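Dihydroneopterin triphosphate diphosphatase (Escherichia coli O157:H7, PDB 5U7F) probably hydrolyses dihydroneopterin triphosphate to dihydroneopterin monophosphate and pyrophosphate for folate biosynthesis, and can also cleave nucleoside triphosphates, preferring dATP. Local coordinates at residues I12-I16 with S137-I142; S38-S42 with R55-V61. All blocks are in the same frame, centred on the assembly; numbering follows the deposited sequence.

Interaction 1: I12-I16 with S137-I142; sequences ILVVI and SNRQAI
L13 and V15, alternate residues of the strand, both reach down to A141 on the helix, whose single methyl faces the notch between their branches. L13 CD2 comes to 3.6 Å from A141 CB, and V15 CG2 meets that same A141 CB at 3.8 Å. The two branches of V15 share the work: with CG1 anti to the backbone N (chi1 -177°), CG2 is left for A141 while CG1 turns toward the next residue of the helix. There V15 CG1 touches I142 CG1 at 4.1 Å, the two side chains crossing at about a right angle.

L13 divides its methyls in a similar way. CD2 takes A141, and CD1 sits over the flat of the N138 amide, 3.8 Å from N138 OD1 and 4.0 Å from N138 ND2, so it rests on the face of the group and not at its rim. The side chains of L13 and N138 also cross at about a right angle. N138 swings its amide in toward the strand, its CG set roughly opposite the backbone N (chi1 -154°), although its CB does not start in that direction. Its ND2 is hydrogen-bonded to S38 OG, just ahead of strand residues 39-42, which helps hold the buried amide in place beneath the leucine. S137, one residue earlier, turns its hydroxyl to E100 and S135 and adds little to the apolar contact.

W102, on the adjacent strand 97-107, touches both L13 and A141 and carries the apolar layer further. The strand and helix axes pass 9.3 Å apart at 43°. I12, V14 and I16 send their side chains to helix 49-61 instead, so the strand is covered by a helix on each face, the alpha/beta/alpha sandwich of the Nudix fold.

Interaction 2: S38-S42 with R55-V61; sequences SVTGS and REVKEEV. With CO (cobalt (II) ion), chain F; CO (cobalt (II) ion), chain E; CO (cobalt (II) ion), chain D; SO4 (sulfate ion), chain C.
This is a metal-bridged strand-to-helix contact: the end of strand 36-42 and the last turns of helix 49-61 are joined through cobalt ions and a sulfate, with a small apolar patch alongside. T40 offers its backbone O, 2.0 Å from the chain F cobalt, and E60 OE2 binds that ion at 2.1 Å. The same E60 OE2 also binds the chain E cobalt, bridging the two metals. E56 splits its carboxylate, OE1 going to the chain E ion and OE2 to the chain D ion; its chain bends at chi2 (-75°), bringing the carboxylate carbon CD within 3.7 Å of G41 CA.

Most of these residues belong to the Nudix box, whose helix supplies the glutamates. E117 completes the chain E and F sites, while four waters, with E56 and the sulfate, fill the chain D ion's shell. The sulfate, probably from the crystallisation liquor, gives O3 to the chain E and F ions and O4 to the chain D ion, while S42 N donates to O4 at 3.1 Å.

R55 NH1 reaches E56 OE2 at 2.8 Å from above the carboxylate plane, 59° out of it, and also pairs weakly with E59; its NH2 makes a weak bond to S42 O at the guanidinium edge and a salt bridge to E47. Away from the metals, V39 packs against the helix, CG1 4.3 Å from V57 CG2 and CG2 4.1 Å from V61 CG1; V39 CG1 also lies beside E60 OE1.

From the N terminus, strand 10-18 comes first and waits for its helical partner until helix 136-147 near the end of the chain, so interaction 1 closes a loop with 120 residues between 12-16 and 137-142. Interaction 2 is nested inside that loop and closes a much shorter one, with 12 residues between 38-42 and 55-61, the later ones already in helix 49-61. The two do not cross, and their centres are about 12 Å apart. They meet because strands 10-18 and 36-42 are antiparallel neighbours in the sheet, with probable hydrogen bonds from V14 N to V39 O and from I12 N to G41 O. Together they tie the C-terminal helix and the metal-binding helix to the same central strands.

Interaction 1: I12-I16 with S137-I142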
ATOM      1  N   ILE A  12      -1.090  -1.061   7.248  1.00 12.40           N
ATOM      2  CA  ILE A  12      -1.531   0.120   6.542  1.00 15.99           C
ATOM      3  C   ILE A  12      -1.408  -0.116   5.051  1.00 17.15           C
ATOM      4  O   ILE A  12      -0.647  -0.978   4.589  1.00 15.12           O
ATOM      5  CB  ILE A  12      -0.755   1.393   6.979  1.00 17.80           C
ATOM      6  CG1 ILE A  12       0.755   1.252   6.825  1.00 16.71           C
ATOM      7  CG2 ILE A  12      -1.082   1.733   8.432  1.00 17.42           C
ATOM      8  CD1 ILE A  12       1.275   1.520   5.448  1.00 17.33           C
ATOM      9  N   LEU A  13      -2.237   0.603   4.308  1.00 12.52           N
ATOM     10  CA  LEU A  13      -2.219   0.610   2.851  1.00 14.50           C
ATOM     11  C   LEU A  13      -2.135   2.068   2.435  1.00 16.15           C
ATOM     12  O   LEU A  13      -2.895   2.877   2.948  1.00 16.35           O
ATOM     13  CB  LEU A  13      -3.484  -0.041   2.284  1.00 18.41           C
ATOM     14  CG  LEU A  13      -3.823   0.222   0.813  1.00 23.51           C
ATOM     15  CD1 LEU A  13      -2.991  -0.689   0.003  1.00 19.23           C
ATOM     16  CD2 LEU A  13      -5.293  -0.016   0.546  1.00 18.07           C
ATOM     17  N   VAL A  14      -1.190   2.425   1.566  1.00 12.97           N
ATOM     18  CA  VAL A  14      -1.114   3.795   1.056  1.00 16.39           C
ATOM     19  C   VAL A  14      -1.296   3.777  -0.450  1.00 17.13           C
ATOM     20  O   VAL A  14      -0.464   3.252  -1.214  1.00 15.74           O
ATOM     21  CB  VAL A  14       0.217   4.493   1.413  1.00 13.98           C
ATOM     22  CG1 VAL A  14       0.213   5.924   0.854  1.00 17.87           C
ATOM     23  CG2 VAL A  14       0.445   4.500   2.904  1.00 16.59           C
ATOM     24  N   VAL A  15      -2.428   4.297  -0.896  1.00 12.39           N
ATOM     25  CA  VAL A  15      -2.666   4.389  -2.320  1.00 13.39           C
ATOM     26  C   VAL A  15      -1.997   5.645  -2.828  1.00 16.67           C
ATOM     27  O   VAL A  15      -2.394   6.778  -2.499  1.00 17.25           O
ATOM     28  CB  VAL A  15      -4.176   4.371  -2.656  1.00 15.77           C
ATOM     29  CG1 VAL A  15      -4.371   4.403  -4.127  1.00 19.42           C
ATOM     30  CG2 VAL A  15      -4.827   3.103  -2.107  1.00 19.40           C
ATOM     31  N   ILE A  16      -0.949   5.417  -3.608  1.00 14.35           N
ATOM     32  CA  ILE A  16      -0.197   6.470  -4.272  1.00 19.93           C
ATOM     33  C   ILE A  16      -0.693   6.694  -5.699  1.00 18.45           C
ATOM     34  O   ILE A  16      -0.858   5.772  -6.492  1.00 14.48           O
ATOM     35  CB  ILE A  16       1.319   6.154  -4.285  1.00 19.84           C
ATOM     36  CG1 ILE A  16       1.831   6.082  -2.853  1.00 20.39           C
ATOM     37  CG2 ILE A  16       2.105   7.221  -5.074  1.00 22.51           C
ATOM     38  CD1 ILE A  16       3.292   5.791  -2.684  1.00 21.17           C
ATOM     39  N   SER A 137      -8.992  -5.434  -0.939  1.00 14.99           N
ATOM     40  CA  SER A 137      -9.050  -4.181  -0.195  1.00 19.65           C
ATOM     41  C   SER A 137      -8.307  -3.081  -0.976  1.00 15.22           C
ATOM     42  O   SER A 137      -8.767  -1.940  -1.052  1.00 13.37           O
ATOM     43  CB  SER A 137      -8.467  -4.346   1.204  1.00 16.92           C
ATOM     44  OG  SER A 137      -7.128  -4.787   1.136  1.00 18.04           O
ATOM     45  N   ASN A 138      -7.167  -3.442  -1.552  1.00 13.34           N
ATOM     46  CA  ASN A 138      -6.396  -2.549  -2.440  1.00 11.95           C
ATOM     47  C   ASN A 138      -7.242  -2.089  -3.612  1.00 13.91           C
ATOM     48  O   ASN A 138      -7.267  -0.891  -3.942  1.00 13.56           O
ATOM     49  CB  ASN A 138      -5.133  -3.254  -2.937  1.00 17.06           C
ATOM     50  CG  ASN A 138      -3.991  -2.293  -3.320  1.00 17.48           C
ATOM     51  OD1 ASN A 138      -2.807  -2.685  -3.226  1.00 15.39           O
ATOM     52  ND2 ASN A 138      -4.323  -1.045  -3.764  1.00 15.61           N
ATOM     53  N   ARG A 139      -7.946  -3.026  -4.226  1.00 15.23           N
ATOM     54  CA  ARG A 139      -8.886  -2.698  -5.279  1.00 17.18           C
ATOM     55  C   ARG A 139      -9.926  -1.701  -4.823  1.00 17.58           C
ATOM     56  O   ARG A 139     -10.146  -0.656  -5.474  1.00 15.95           O
ATOM     57  CB  ARG A 139      -9.567  -3.945  -5.768  1.00 12.85           C
ATOM     58  CG  ARG A 139     -10.738  -3.697  -6.707  1.00 18.82           C
ATOM     59  CD  ARG A 139     -11.113  -4.978  -7.420  1.00 23.01           C
ATOM     60  NE  ARG A 139     -11.783  -5.883  -6.505  1.00 33.86           N
ATOM     61  CZ  ARG A 139     -11.353  -7.079  -6.113  1.00 36.48           C
ATOM     62  NH1 ARG A 139     -10.189  -7.606  -6.535  1.00 30.37           N
ATOM     63  NH2 ARG A 139     -12.138  -7.754  -5.281  1.00 30.88           N
ATOM     64  N   GLN A 140     -10.560  -2.011  -3.699  1.00 16.59           N
ATOM     65  CA  GLN A 140     -11.642  -1.165  -3.206  1.00 16.40           C
ATOM     66  C   GLN A 140     -11.135   0.251  -2.878  1.00 16.58           C
ATOM     67  O   GLN A 140     -11.815   1.247  -3.135  1.00 17.94           O
ATOM     68  CB  GLN A 140     -12.299  -1.801  -1.980  1.00 16.96           C
ATOM     69  CG  GLN A 140     -13.565  -1.077  -1.518  1.00 31.72           C
ATOM     70  CD  GLN A 140     -14.299  -1.783  -0.354  1.00 24.61           C
ATOM     71  OE1 GLN A 140     -14.844  -1.126   0.532  1.00 46.57           O
ATOM     72  NE2 GLN A 140     -14.333  -3.100  -0.387  1.00 30.79           N
ATOM     73  N   ALA A 141      -9.925   0.352  -2.342  1.00 16.41           N
ATOM     74  CA  ALA A 141      -9.374   1.644  -1.980  1.00 14.76           C
ATOM     75  C   ALA A 141      -9.116   2.477  -3.239  1.00 15.23           C
ATOM     76  O   ALA A 141      -9.421   3.656  -3.259  1.00 15.74           O
ATOM     77  CB  ALA A 141      -8.103   1.482  -1.159  1.00 16.15           C
ATOM     78  N   ILE A 142      -8.584   1.852  -4.279  1.00 13.50           N
ATOM     79  CA  ILE A 142      -8.348   2.554  -5.550  1.00 13.17           C
ATOM     80  C   ILE A 142      -9.703   3.062  -6.080  1.00 16.98           C
ATOM     81  O   ILE A 142      -9.844   4.227  -6.484  1.00 15.80           O
ATOM     82  CB  ILE A 142      -7.638   1.631  -6.565  1.00 14.80           C
ATOM     83  CG1 ILE A 142      -6.214   1.345  -6.092  1.00 19.66           C
ATOM     84  CG2 ILE A 142      -7.589   2.283  -7.996  1.00 19.45           C
ATOM     85  CD1 ILE A 142      -5.513   0.234  -6.902  1.00 17.31           C
TER

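Interaction 2: S38-S42 with R55-V61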
ATOM      1  N   SER A  38      -0.393  -1.377  -4.166  1.00 15.36           N
ATOM      2  CA  SER A  38       0.084  -0.121  -3.618  1.00 17.37           C
ATOM      3  C   SER A  38       1.000  -0.426  -2.402  1.00 14.18           C
ATOM      4  O   SER A  38       1.311  -1.602  -2.114  1.00 15.62           O
ATOM      5  CB  SER A  38      -1.115   0.778  -3.222  1.00 16.72           C
ATOM      6  OG  SER A  38      -2.132   0.746  -4.219  1.00 14.16           O
ATOM      7  N   VAL A  39       1.500   0.607  -1.735  1.00 15.86           N
ATOM      8  CA  VAL A  39       2.362   0.402  -0.572  1.00 18.33           C
ATOM      9  C   VAL A  39       1.566  -0.192   0.608  1.00 17.59           C
ATOM     10  O   VAL A  39       0.532   0.338   0.967  1.00 16.96           O
ATOM     11  CB  VAL A  39       3.029   1.717  -0.169  1.00 19.07           C
ATOM     12  CG1 VAL A  39       3.680   1.634   1.188  1.00 17.94           C
ATOM     13  CG2 VAL A  39       4.072   2.103  -1.216  1.00 23.14           C
ATOM     14  N   THR A  40       2.024  -1.314   1.165  1.00 17.27           N
ATOM     15  CA  THR A  40       1.416  -1.872   2.390  1.00 17.76           C
ATOM     16  C   THR A  40       2.533  -2.127   3.382  1.00 23.04           C
ATOM     17  O   THR A  40       3.688  -2.255   2.993  1.00 20.49           O
ATOM     18  CB  THR A  40       0.612  -3.183   2.161  1.00 23.79           C
ATOM     19  OG1 THR A  40       1.493  -4.248   1.790  1.00 31.35           O
ATOM     20  CG2 THR A  40      -0.455  -3.004   1.109  1.00 24.93           C
ATOM     21  N   GLY A  41       2.205  -2.163   4.670  1.00 21.12           N
ATOM     22  CA  GLY A  41       3.196  -2.511   5.664  1.00 17.50           C
ATOM     23  C   GLY A  41       2.576  -2.693   7.026  1.00 17.84           C
ATOM     24  O   GLY A  41       1.528  -2.101   7.300  1.00 16.16           O
ATOM     25  N   SER A  42       3.225  -3.507   7.858  1.00 17.30           N
ATOM     26  CA  SER A  42       2.799  -3.707   9.253  1.00 23.07           C
ATOM     27  C   SER A  42       3.030  -2.474  10.117  1.00 20.31           C
ATOM     28  O   SER A  42       4.022  -1.762   9.958  1.00 22.06           O
ATOM     29  CB  SER A  42       3.538  -4.895   9.885  1.00 22.85           C
ATOM     30  OG  SER A  42       3.155  -6.125   9.304  1.00 25.23           O
ATOM     31  N   ARG A  55       6.426   5.914   7.212  1.00 27.22           N
ATOM     32  CA  ARG A  55       7.676   5.174   7.248  1.00 20.66           C
ATOM     33  C   ARG A  55       7.784   4.229   6.065  1.00 26.81           C
ATOM     34  O   ARG A  55       8.812   4.195   5.407  1.00 23.11           O
ATOM     35  CB  ARG A  55       7.828   4.391   8.535  1.00 29.66           C
ATOM     36  CG  ARG A  55       9.100   3.526   8.551  1.00 26.98           C
ATOM     37  CD  ARG A  55       9.210   2.686   9.754  1.00 27.64           C
ATOM     38  NE  ARG A  55       7.941   2.045  10.089  1.00 25.13           N
ATOM     39  CZ  ARG A  55       7.464   0.959   9.497  1.00 25.07           C
ATOM     40  NH1 ARG A  55       8.164   0.344   8.540  1.00 27.20           N
ATOM     41  NH2 ARG A  55       6.289   0.474   9.880  1.00 28.63           N
ATOM     42  N   GLU A  56       6.739   3.442   5.816  1.00 22.15           N
ATOM     43  CA  GLU A  56       6.728   2.498   4.712  1.00 21.31           C
ATOM     44  C   GLU A  56       6.839   3.206   3.356  1.00 21.81           C
ATOM     45  O   GLU A  56       7.419   2.684   2.420  1.00 23.49           O
ATOM     46  CB  GLU A  56       5.460   1.662   4.766  1.00 19.73           C
ATOM     47  CG  GLU A  56       5.417   0.732   5.958  1.00 17.72           C
ATOM     48  CD  GLU A  56       6.332  -0.514   5.825  1.00 24.05           C
ATOM     49  OE1 GLU A  56       6.736  -0.810   4.695  1.00 26.61           O
ATOM     50  OE2 GLU A  56       6.609  -1.196   6.851  1.00 25.27           O
ATOM     51  N   VAL A  57       6.279   4.401   3.243  1.00 20.95           N
ATOM     52  CA  VAL A  57       6.360   5.114   1.980  1.00 22.39           C
ATOM     53  C   VAL A  57       7.822   5.516   1.740  1.00 19.53           C
ATOM     54  O   VAL A  57       8.321   5.396   0.618  1.00 22.88           O
ATOM     55  CB  VAL A  57       5.429   6.339   1.954  1.00 28.39           C
ATOM     56  CG1 VAL A  57       5.773   7.269   0.778  1.00 26.82           C
ATOM     57  CG2 VAL A  57       3.973   5.865   1.863  1.00 23.71           C
ATOM     58  N   LYS A  58       8.501   5.953   2.805  1.00 26.57           N
ATOM     59  CA  LYS A  58       9.933   6.275   2.704  1.00 31.39           C
ATOM     60  C   LYS A  58      10.744   5.021   2.344  1.00 23.96           C
ATOM     61  O   LYS A  58      11.504   5.044   1.390  1.00 29.08           O
ATOM     62  CB  LYS A  58      10.454   6.885   4.009  1.00 30.40           C
ATOM     63  CG  LYS A  58      11.488   7.994   3.805  1.00 47.03           C
ATOM     64  CD  LYS A  58      12.162   8.407   5.115  1.00 51.27           C
ATOM     65  CE  LYS A  58      13.366   9.312   4.847  1.00 55.62           C
ATOM     66  NZ  LYS A  58      14.132   9.660   6.089  1.00 57.05           N
ATOM     67  N   GLU A  59      10.549   3.935   3.103  1.00 26.02           N
ATOM     68  CA  GLU A  59      11.258   2.649   2.883  1.00 25.91           C
ATOM     69  C   GLU A  59      11.016   2.008   1.509  1.00 30.05           C
ATOM     70  O   GLU A  59      11.961   1.533   0.873  1.00 32.22           O
ATOM     71  CB  GLU A  59      10.859   1.613   3.965  1.00 30.39           C
ATOM     72  CG  GLU A  59      11.349   1.918   5.393  1.00 33.47           C
ATOM     73  CD  GLU A  59      10.893   0.875   6.445  1.00 39.55           C
ATOM     74  OE1 GLU A  59      11.193   1.062   7.651  1.00 36.46           O
ATOM     75  OE2 GLU A  59      10.251  -0.135   6.064  1.00 39.74           O
ATOM     76  N   GLU A  60       9.765   1.984   1.054  1.00 19.49           N
ATOM     77  CA  GLU A  60       9.385   1.203  -0.115  1.00 23.66           C
ATOM     78  C   GLU A  60       9.486   1.922  -1.449  1.00 23.43           C
ATOM     79  O   GLU A  60       9.718   1.285  -2.471  1.00 25.84           O
ATOM     80  CB  GLU A  60       7.958   0.691   0.051  1.00 23.01           C
ATOM     81  CG  GLU A  60       7.851  -0.310   1.238  1.00 23.74           C
ATOM     82  CD  GLU A  60       6.662  -1.230   1.192  1.00 25.99           C
ATOM     83  OE1 GLU A  60       5.833  -1.075   0.288  1.00 21.65           O
ATOM     84  OE2 GLU A  60       6.560  -2.118   2.087  1.00 25.85           O
ATOM     85  N   VAL A  61       9.280   3.232  -1.464  1.00 18.70           N
ATOM     86  CA  VAL A  61       9.407   3.952  -2.712  1.00 25.80           C
ATOM     87  C   VAL A  61      10.254   5.211  -2.566  1.00 22.08           C
ATOM     88  O   VAL A  61      10.244   6.046  -3.456  1.00 22.22           O
ATOM     89  CB  VAL A  61       8.032   4.301  -3.307  1.00 24.28           C
ATOM     90  CG1 VAL A  61       7.261   3.010  -3.603  1.00 29.57           C
ATOM     91  CG2 VAL A  61       7.233   5.210  -2.385  1.00 28.17           C
TER
HETATM   92 CO    CO F 205       5.061  -3.550   2.187  0.77 23.18          CO
HETATM   93 CO    CO E 204       7.536  -2.534   3.897  0.99 25.21          CO
HETATM   94 CO    CO D 203       7.339  -3.144   7.268  0.81 24.81          CO
HETATM   95  S   SO4 C 202       5.731  -5.024   5.092  0.61 23.36           S
HETATM   96  O1  SO4 C 202       4.452  -5.729   4.906  1.00 30.48           O
HETATM   97  O2  SO4 C 202       6.811  -6.003   4.942  0.85 35.31           O
HETATM   98  O3  SO4 C 202       5.850  -3.942   4.098  1.00 22.48           O
HETATM   99  O4  SO4 C 202       5.803  -4.462   6.436  1.00 28.04           O
HETATM  100  O   HOH W   1       4.106  -3.005   0.293  1.00 26.94           O
HETATM  101  O   HOH W   2       6.384  -2.980   9.169  1.00 31.89           O
HETATM  102  O   HOH W   3       9.178  -2.227   7.936  1.00 36.63           O
HETATM  103  O   HOH W   4       9.401  -1.492   3.736  1.00 29.49           O
HETATM  104  O   HOH W   5       8.247  -5.149   7.881  1.00 30.54           O
HETATM  105  O   HOH W   6       8.354  -3.126   5.530  1.00 30.97           O